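Local coordinates for phosphoserine aminotransferase (Bacillus circulans, PDB 2C0R), which catalyses the reversible, pyridoxal-phosphate-dependent transfer of an amino group between phosphoserine and 2-oxoglutarate in serine biosynthesis, and the matching phosphohydroxythreonine reaction of pyridoxine synthesis, at residues Gly156-Ala161 and Ser175-Ser180; Leu274-Ile279 and Asp293-Met298. The protein carries 1 engineered substitution. All blocks are in the same frame, centred on the assembly; numbering follows the deposited sequence.

Interaction 1 of 2, residues Gly156-Ala161 and Ser175-Ser180; sequences GAQFKA and SSDILS. With PLP (pyridoxal-5'-phosphate), chain C.
Gln158 and Asp177 meet at an angle, amide against carboxylate, with their planes turned 37° apart. The amide nitrogen Gln158 NE2 gives a nearly straight hydrogen bond to Asp177 OD2, 2.9 Å long and 170° at the hydrogen, while OE1 accepts from Asp297 N, fixing which way round the amide sits. The acceptor OD2 lies in the amide plane and receives the bond on its anti lone pair, away from OD1. Gln158 reaches this far because its chain is extended, with CG anti to the backbone N (chi1 -176°). A water bonded to Gln158 NE2 donates to Ser180 OG at 2.7 Å. Ser180 OG in turn donates to Asp177 O at 2.6 Å, which also accepts from Ser180 N across a type II turn.

Arg181 forms a salt bridge with OD2 as well, and Ser150 bonds to OD1. A leucine in place of Gln158 would probably cost Asp177 OD2 its amide N-H though not its salt bridge, Asp297 N its acceptor and the bridging water its amide partner.

Ser175 and Ser176, just ahead of Asp177, line the cofactor pocket, where Ser175 CB sits 3.5 Å from C2 of the pyridoxal phosphate ring. Gln158 itself belongs to the two-stranded hairpin 151-152/157-158, whose G1 bulge pairs Gly156 and Ala157 with Glu152. The loop 175-180 follows strand 170-173 of the large mixed sheet, and Leu179 packs on helices 242-257 and 260-280.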
ATOM      1  N   GLY A 156     -14.509  -1.574 -21.455  1.00 12.75           N
ATOM      2  CA  GLY A 156     -15.274  -2.806 -21.443  1.00 13.25           C
ATOM      3  C   GLY A 156     -14.819  -3.794 -22.523  1.00 12.48           C
ATOM      4  O   GLY A 156     -15.612  -4.627 -22.955  1.00 13.10           O
ATOM      5  N   ALA A 157     -13.549  -3.760 -22.931  1.00 13.27           N
ATOM      6  CA  ALA A 157     -13.018  -4.639 -23.948  1.00 13.34           C
ATOM      7  C   ALA A 157     -12.026  -5.595 -23.277  1.00 14.43           C
ATOM      8  O   ALA A 157     -11.374  -5.253 -22.272  1.00 14.22           O
ATOM      9  CB  ALA A 157     -12.318  -3.899 -25.080  1.00 17.94           C
ATOM     10  N   GLN A 158     -11.880  -6.788 -23.831  1.00 13.37           N
ATOM     11  CA  GLN A 158     -11.017  -7.795 -23.232  1.00 13.42           C
ATOM     12  C   GLN A 158     -10.434  -8.720 -24.298  1.00 13.27           C
ATOM     13  O   GLN A 158     -11.181  -9.214 -25.177  1.00 13.86           O
ATOM     14  CB  GLN A 158     -11.867  -8.625 -22.249  1.00 13.63           C
ATOM     15  CG  GLN A 158     -10.992  -9.656 -21.512  1.00 14.35           C
ATOM     16  CD  GLN A 158     -11.895 -10.409 -20.532  1.00 12.52           C
ATOM     17  OE1 GLN A 158     -13.120 -10.592 -20.800  1.00 12.40           O
ATOM     18  NE2 GLN A 158     -11.338 -10.830 -19.395  1.00 13.29           N
ATOM     19  N   PHE A 159      -9.144  -8.972 -24.240  1.00 13.62           N
ATOM     20  CA  PHE A 159      -8.552  -9.996 -25.090  1.00 15.32           C
ATOM     21  C   PHE A 159      -8.930 -11.389 -24.630  1.00 16.03           C
ATOM     22  O   PHE A 159      -8.914 -11.679 -23.439  1.00 16.74           O
ATOM     23  CB  PHE A 159      -7.006  -9.938 -25.070  1.00 14.56           C
ATOM     24  CG  PHE A 159      -6.428  -8.765 -25.821  1.00 15.60           C
ATOM     25  CD1 PHE A 159      -5.896  -7.668 -25.191  1.00 15.96           C
ATOM     26  CD2 PHE A 159      -6.437  -8.767 -27.237  1.00 18.99           C
ATOM     27  CE1 PHE A 159      -5.350  -6.602 -25.891  1.00 16.29           C
ATOM     28  CE2 PHE A 159      -5.884  -7.698 -27.943  1.00 18.34           C
ATOM     29  CZ  PHE A 159      -5.350  -6.597 -27.273  1.00 16.59           C
ATOM     30  N   LYS A 160      -9.233 -12.216 -25.631  1.00 16.29           N
ATOM     31  CA  LYS A 160      -9.482 -13.624 -25.309  1.00 18.49           C
ATOM     32  C   LYS A 160      -8.216 -14.463 -25.398  1.00 17.68           C
ATOM     33  O   LYS A 160      -8.193 -15.586 -24.937  1.00 18.37           O
ATOM     34  CB  LYS A 160     -10.468 -14.265 -26.279  1.00 21.62           C
ATOM     35  CG  LYS A 160     -11.797 -13.489 -26.325  1.00 24.38           C
ATOM     36  CD  LYS A 160     -12.695 -14.267 -27.311  1.00 30.33           C
ATOM     37  CE  LYS A 160     -13.699 -13.320 -27.961  1.00 30.65           C
ATOM     38  NZ  LYS A 160     -14.616 -12.806 -26.935  1.00 28.22           N
ATOM     39  N   ALA A 161      -7.188 -13.938 -26.035  1.00 16.25           N
ATOM     40  CA  ALA A 161      -5.957 -14.673 -26.258  1.00 18.01           C
ATOM     41  C   ALA A 161      -4.838 -13.651 -26.440  1.00 15.65           C
ATOM     42  O   ALA A 161      -5.098 -12.498 -26.782  1.00 17.30           O
ATOM     43  CB  ALA A 161      -6.030 -15.548 -27.504  1.00 18.98           C
ATOM     44  N   SER A 175      -4.899  -6.079 -14.333  1.00 11.13           N
ATOM     45  CA  SER A 175      -5.571  -5.621 -13.112  1.00 10.81           C
ATOM     46  C   SER A 175      -7.059  -5.992 -13.005  1.00 10.91           C
ATOM     47  O   SER A 175      -7.506  -6.449 -11.943  1.00 12.75           O
ATOM     48  CB  SER A 175      -5.481  -4.104 -13.025  1.00 11.62           C
ATOM     49  OG  SER A 175      -4.109  -3.697 -12.865  1.00 12.14           O
ATOM     50  N   SER A 176      -7.809  -5.847 -14.096  1.00  9.46           N
ATOM     51  CA  SER A 176      -9.239  -6.077 -13.966  1.00 10.22           C
ATOM     52  C   SER A 176      -9.672  -7.467 -14.417  1.00 11.06           C
ATOM     53  O   SER A 176     -10.891  -7.697 -14.435  1.00 11.48           O
ATOM     54  CB  SER A 176      -9.978  -4.950 -14.654  1.00 11.32           C
ATOM     55  OG  SER A 176      -9.532  -4.767 -15.982  1.00 11.75           O
ATOM     56  N   ASP A 177      -8.760  -8.397 -14.690  1.00 11.53           N
ATOM     57  CA  ASP A 177      -9.252  -9.755 -15.007  1.00 12.11           C
ATOM     58  C   ASP A 177      -8.311 -10.846 -14.493  1.00 11.33           C
ATOM     59  O   ASP A 177      -8.511 -12.034 -14.760  1.00 11.95           O
ATOM     60  CB  ASP A 177      -9.571  -9.958 -16.479  1.00 11.52           C
ATOM     61  CG  ASP A 177      -8.371 -10.102 -17.406  1.00 12.87           C
ATOM     62  OD1 ASP A 177      -7.224 -10.089 -16.947  1.00 13.55           O
ATOM     63  OD2 ASP A 177      -8.639 -10.232 -18.620  1.00 13.78           O
ATOM     64  N   ILE A 178      -7.273 -10.524 -13.695  1.00 12.89           N
ATOM     65  CA  ILE A 178      -6.375 -11.592 -13.268  1.00 12.05           C
ATOM     66  C   ILE A 178      -7.098 -12.596 -12.411  1.00 11.66           C
ATOM     67  O   ILE A 178      -7.895 -12.256 -11.516  1.00 12.26           O
ATOM     68  CB  ILE A 178      -5.158 -11.002 -12.518  1.00 12.13           C
ATOM     69  CG1 ILE A 178      -4.005 -12.022 -12.536  1.00 16.10           C
ATOM     70  CG2 ILE A 178      -5.548 -10.558 -11.128  1.00 15.08           C
ATOM     71  CD1 ILE A 178      -2.713 -11.463 -11.980  1.00 14.84           C
ATOM     72  N   LEU A 179      -6.825 -13.860 -12.645  1.00 11.99           N
ATOM     73  CA  LEU A 179      -7.478 -14.998 -11.980  1.00 12.40           C
ATOM     74  C   LEU A 179      -9.001 -14.993 -12.151  1.00 10.79           C
ATOM     75  O   LEU A 179      -9.719 -15.509 -11.309  1.00 12.12           O
ATOM     76  CB  LEU A 179      -7.095 -15.086 -10.488  1.00 11.76           C
ATOM     77  CG  LEU A 179      -5.618 -14.999 -10.173  1.00 13.31           C
ATOM     78  CD1 LEU A 179      -5.418 -15.282  -8.666  1.00 16.16           C
ATOM     79  CD2 LEU A 179      -4.757 -15.960 -10.996  1.00 14.90           C
ATOM     80  N   SER A 180      -9.435 -14.493 -13.316  1.00 11.74           N
ATOM     81  CA  SER A 180     -10.826 -14.677 -13.737  1.00 10.74           C
ATOM     82  C   SER A 180     -10.938 -15.826 -14.729  1.00 11.77           C
ATOM     83  O   SER A 180     -12.060 -16.259 -15.044  1.00 14.14           O
ATOM     84  CB  SER A 180     -11.376 -13.426 -14.407  1.00 13.16           C
ATOM     85  OG  SER A 180     -10.710 -13.128 -15.604  1.00 12.83           O
TER
HETATM   86  N1  PLP C 363      -4.846  -0.910 -15.032  1.00 11.94           N
HETATM   87  C2  PLP C 363      -6.134  -1.347 -15.101  1.00 12.58           C
HETATM   88  C2A PLP C 363      -6.482  -2.290 -16.251  1.00 14.06           C
HETATM   89  C3  PLP C 363      -7.052  -0.965 -14.167  1.00 11.91           C
HETATM   90  O3  PLP C 363      -8.325  -1.444 -14.190  1.00 15.23           O
HETATM   91  C4  PLP C 363      -6.628  -0.181 -13.107  1.00 13.49           C
HETATM   92  C4A PLP C 363      -7.650   0.248 -12.053  1.00 19.64           C
HETATM   93  C5  PLP C 363      -5.342   0.316 -13.102  1.00 12.24           C
HETATM   94  C6  PLP C 363      -4.420  -0.108 -14.005  1.00 12.66           C
HETATM   95  C5A PLP C 363      -4.902   1.322 -12.030  1.00 13.35           C
HETATM   96  O4P PLP C 363      -4.730   0.660 -10.782  1.00 12.17           O
HETATM   97  P   PLP C 363      -4.269   1.439  -9.470  1.00 11.92           P
HETATM   98  O1P PLP C 363      -4.034   0.368  -8.442  1.00 12.55           O
HETATM   99  O2P PLP C 363      -5.441   2.337  -9.135  1.00 13.17           O
HETATM  100  O3P PLP C 363      -3.049   2.205  -9.840  1.00 12.41           O
HETATM  101  O   HOH W   1     -12.495 -12.792 -17.639  1.00 15.61           O

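Interaction 2 of 2, residues Leu274-Ile279 and Asp293-Met298; sequences LIYDAI and DSRSDM
The Tyr276 ring and the Arg295 guanidinium lie nearly parallel but offset, their planes 10° apart, and the two side chains run past one another in opposite directions. One face of the ring carries the arginine's aliphatic chain: Arg295 CD stands 3.5 Å from the ring centroid of Tyr276 and 21° off the normal, a CH-pi contact displaced toward the rim. Farther along, the guanidinium lays a face over the CD2 side of the ring, with Arg295 CZ 3.5 Å from Tyr276 CD2. Arg295 is stretched from CG to NE, which lets CB, CG, CD and NE follow the ring from its hydroxyl end back toward Tyr276 CB.

At the edge of the ring, in its plane, sits the carbonyl oxygen Ser296 O. Tyr276 OH donates to it over 2.6 Å, a short hydrogen bond whose donor is tilted 18° from the carbonyl plane. Asp297 OD1 also comes to the edge, 4.2 Å from Tyr276 CE1.

The backbone bends where the tyrosine lands. Ser296 OG accepts from Met298 N at 2.9 Å, closing an ST turn, and the same hydroxyl is bonded to Asn151. This turn leads the loop into strand 299-303, so the tyrosine joins helix 260-280 to the approach of that strand, where Ile275, Tyr276 and Ile279 all touch Ile300 and Ile279 also packs against Phe302. Both charged side chains of the loop turn back to the helix in salt bridges, Asp297 OD2 with Arg269 and Arg295 NH2 with Asp280 at the helix end, the latter consistent with the guanidinium being held in this turn over the ring.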
ATOM      1  N   LEU A 274     -25.821 -13.265 -19.029  1.00 14.55           N
ATOM      2  CA  LEU A 274     -27.160 -12.754 -18.690  1.00 13.83           C
ATOM      3  C   LEU A 274     -27.301 -11.281 -18.992  1.00 13.77           C
ATOM      4  O   LEU A 274     -28.307 -10.779 -19.507  1.00 13.97           O
ATOM      5  CB  LEU A 274     -27.352 -13.040 -17.194  1.00 13.81           C
ATOM      6  CG  LEU A 274     -28.798 -12.795 -16.740  1.00 17.55           C
ATOM      7  CD1 LEU A 274     -29.673 -13.976 -17.146  1.00 20.21           C
ATOM      8  CD2 LEU A 274     -28.804 -12.585 -15.242  1.00 19.63           C
ATOM      9  N   ILE A 275     -26.239 -10.527 -18.685  1.00 13.31           N
ATOM     10  CA  ILE A 275     -26.331  -9.091 -18.849  1.00 12.76           C
ATOM     11  C   ILE A 275     -26.187  -8.711 -20.307  1.00 12.45           C
ATOM     12  O   ILE A 275     -26.913  -7.842 -20.811  1.00 12.79           O
ATOM     13  CB  ILE A 275     -25.267  -8.418 -17.984  1.00 13.47           C
ATOM     14  CG1 ILE A 275     -25.538  -8.661 -16.496  1.00 12.86           C
ATOM     15  CG2 ILE A 275     -25.220  -6.949 -18.326  1.00 13.45           C
ATOM     16  CD1 ILE A 275     -24.294  -8.420 -15.622  1.00 13.42           C
ATOM     17  N   TYR A 276     -25.276  -9.351 -21.077  1.00 12.75           N
ATOM     18  CA  TYR A 276     -25.194  -9.045 -22.501  1.00 13.38           C
ATOM     19  C   TYR A 276     -26.502  -9.422 -23.180  1.00 13.91           C
ATOM     20  O   TYR A 276     -26.884  -8.698 -24.102  1.00 13.88           O
ATOM     21  CB  TYR A 276     -24.031  -9.775 -23.164  1.00 14.59           C
ATOM     22  CG  TYR A 276     -22.683  -9.083 -22.902  1.00 13.43           C
ATOM     23  CD1 TYR A 276     -21.668  -9.797 -22.260  1.00 13.81           C
ATOM     24  CD2 TYR A 276     -22.476  -7.776 -23.320  1.00 13.43           C
ATOM     25  CE1 TYR A 276     -20.448  -9.134 -22.039  1.00 13.79           C
ATOM     26  CE2 TYR A 276     -21.276  -7.126 -23.109  1.00 13.23           C
ATOM     27  CZ  TYR A 276     -20.262  -7.842 -22.464  1.00 13.26           C
ATOM     28  OH  TYR A 276     -19.073  -7.201 -22.241  1.00 14.11           O
ATOM     29  N   ASP A 277     -27.138 -10.502 -22.745  1.00 14.49           N
ATOM     30  CA  ASP A 277     -28.436 -10.849 -23.361  1.00 16.04           C
ATOM     31  C   ASP A 277     -29.457  -9.761 -23.089  1.00 15.30           C
ATOM     32  O   ASP A 277     -30.289  -9.486 -23.942  1.00 16.84           O
ATOM     33  CB  ASP A 277     -28.968 -12.169 -22.800  1.00 18.91           C
ATOM     34  CG  ASP A 277     -30.420 -12.365 -23.212  1.00 19.25           C
ATOM     35  OD1 ASP A 277     -31.411 -12.360 -22.427  1.00 38.52           O
ATOM     36  OD2 ASP A 277     -30.574 -12.539 -24.442  1.00 33.39           O
ATOM     37  N   ALA A 278     -29.447  -9.165 -21.895  1.00 15.89           N
ATOM     38  CA  ALA A 278     -30.340  -8.048 -21.578  1.00 15.45           C
ATOM     39  C   ALA A 278     -30.114  -6.846 -22.473  1.00 15.70           C
ATOM     40  O   ALA A 278     -31.031  -6.154 -22.874  1.00 17.94           O
ATOM     41  CB  ALA A 278     -30.100  -7.599 -20.129  1.00 18.58           C
ATOM     42  N   ILE A 279     -28.856  -6.554 -22.804  1.00 14.43           N
ATOM     43  CA  ILE A 279     -28.539  -5.467 -23.756  1.00 14.92           C
ATOM     44  C   ILE A 279     -28.946  -5.825 -25.166  1.00 13.30           C
ATOM     45  O   ILE A 279     -29.559  -5.030 -25.874  1.00 15.39           O
ATOM     46  CB  ILE A 279     -27.016  -5.165 -23.702  1.00 15.19           C
ATOM     47  CG1 ILE A 279     -26.639  -4.652 -22.302  1.00 16.23           C
ATOM     48  CG2 ILE A 279     -26.633  -4.226 -24.823  1.00 15.64           C
ATOM     49  CD1 ILE A 279     -25.157  -4.901 -21.970  1.00 17.54           C
ATOM     50  N   ASP A 293     -17.259  -9.081 -30.436  1.00 18.15           N
ATOM     51  CA  ASP A 293     -16.094  -9.923 -30.315  1.00 17.15           C
ATOM     52  C   ASP A 293     -15.034  -9.318 -29.392  1.00 17.88           C
ATOM     53  O   ASP A 293     -14.074 -10.048 -29.153  1.00 21.07           O
ATOM     54  CB  ASP A 293     -15.423 -10.198 -31.684  1.00 23.34           C
ATOM     55  CG  ASP A 293     -16.351 -11.050 -32.542  1.00 29.06           C
ATOM     56  OD1 ASP A 293     -17.359 -11.568 -32.033  1.00 32.74           O
ATOM     57  OD2 ASP A 293     -16.038 -11.156 -33.735  1.00 31.37           O
ATOM     58  N   SER A 294     -15.195  -8.111 -28.889  1.00 16.91           N
ATOM     59  CA  SER A 294     -14.211  -7.516 -27.969  1.00 15.94           C
ATOM     60  C   SER A 294     -14.765  -7.481 -26.542  1.00 13.67           C
ATOM     61  O   SER A 294     -14.111  -7.010 -25.662  1.00 14.28           O
ATOM     62  CB  SER A 294     -13.843  -6.092 -28.411  1.00 17.47           C
ATOM     63  OG  SER A 294     -13.074  -6.201 -29.604  1.00 18.59           O
ATOM     64  N   ARG A 295     -15.965  -8.001 -26.320  1.00 15.91           N
ATOM     65  CA  ARG A 295     -16.630  -7.830 -25.044  1.00 14.18           C
ATOM     66  C   ARG A 295     -15.872  -8.423 -23.865  1.00 14.07           C
ATOM     67  O   ARG A 295     -15.461  -9.567 -23.876  1.00 15.49           O
ATOM     68  CB  ARG A 295     -18.001  -8.527 -25.113  1.00 14.02           C
ATOM     69  CG  ARG A 295     -19.021  -7.633 -25.803  1.00 16.74           C
ATOM     70  CD  ARG A 295     -20.339  -8.376 -26.038  1.00 14.35           C
ATOM     71  NE  ARG A 295     -21.314  -7.373 -26.513  1.00 13.83           N
ATOM     72  CZ  ARG A 295     -22.585  -7.698 -26.774  1.00 12.83           C
ATOM     73  NH1 ARG A 295     -22.961  -8.969 -26.620  1.00 13.49           N
ATOM     74  NH2 ARG A 295     -23.416  -6.743 -27.182  1.00 15.33           N
ATOM     75  N   SER A 296     -15.825  -7.606 -22.806  1.00 13.25           N
ATOM     76  CA  SER A 296     -15.302  -8.092 -21.535  1.00 12.82           C
ATOM     77  C   SER A 296     -16.330  -8.852 -20.727  1.00 13.04           C
ATOM     78  O   SER A 296     -17.500  -8.492 -20.691  1.00 12.75           O
ATOM     79  CB  SER A 296     -14.858  -6.864 -20.742  1.00 13.15           C
ATOM     80  OG  SER A 296     -14.444  -7.225 -19.428  1.00 11.83           O
ATOM     81  N   ASP A 297     -15.855  -9.883 -20.045  1.00 11.89           N
ATOM     82  CA  ASP A 297     -16.669 -10.599 -19.074  1.00 12.64           C
ATOM     83  C   ASP A 297     -16.465 -10.014 -17.681  1.00 11.70           C
ATOM     84  O   ASP A 297     -17.074 -10.559 -16.767  1.00 13.05           O
ATOM     85  CB  ASP A 297     -16.375 -12.089 -19.003  1.00 13.64           C
ATOM     86  CG  ASP A 297     -17.172 -12.868 -20.052  1.00 15.14           C
ATOM     87  OD1 ASP A 297     -17.892 -12.265 -20.878  1.00 15.34           O
ATOM     88  OD2 ASP A 297     -17.065 -14.104 -20.062  1.00 19.05           O
ATOM     89  N   MET A 298     -15.672  -8.982 -17.524  1.00 11.02           N
ATOM     90  CA  MET A 298     -15.422  -8.370 -16.225  1.00 11.20           C
ATOM     91  C   MET A 298     -16.084  -7.002 -16.109  1.00 10.37           C
ATOM     92  O   MET A 298     -16.505  -6.627 -15.027  1.00 11.92           O
ATOM     93  CB  MET A 298     -13.905  -8.183 -15.994  1.00 12.36           C
ATOM     94  CG  MET A 298     -13.161  -9.523 -15.896  1.00 12.17           C
ATOM     95  SD  MET A 298     -13.271 -10.241 -14.250  1.00 14.31           S
ATOM     96  CE  MET A 298     -14.615 -11.417 -14.449  1.00 17.02           C
TER

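Overall arrangement
Followed from the N terminus, interaction 1 comes first: it closes a loop of 13 residues that passes through strand 170-173 and brings the loop after it back to strand 157-158. Interaction 2 opens only later in the chain and closes a second loop of equal length, from helix 260-280 through strand 287-288 to the lead-in of strand 299-303. The two are in series, neither nested nor crossed, yet they touch, with centres about 13 Å apart. Besides the amide bond to Asp297, Gln158 N probably bonds to Ser294 O, and Ser176 O packs on Met298 CG. Residues 293-298 therefore link the cofactor side of the fold to helix 260-280.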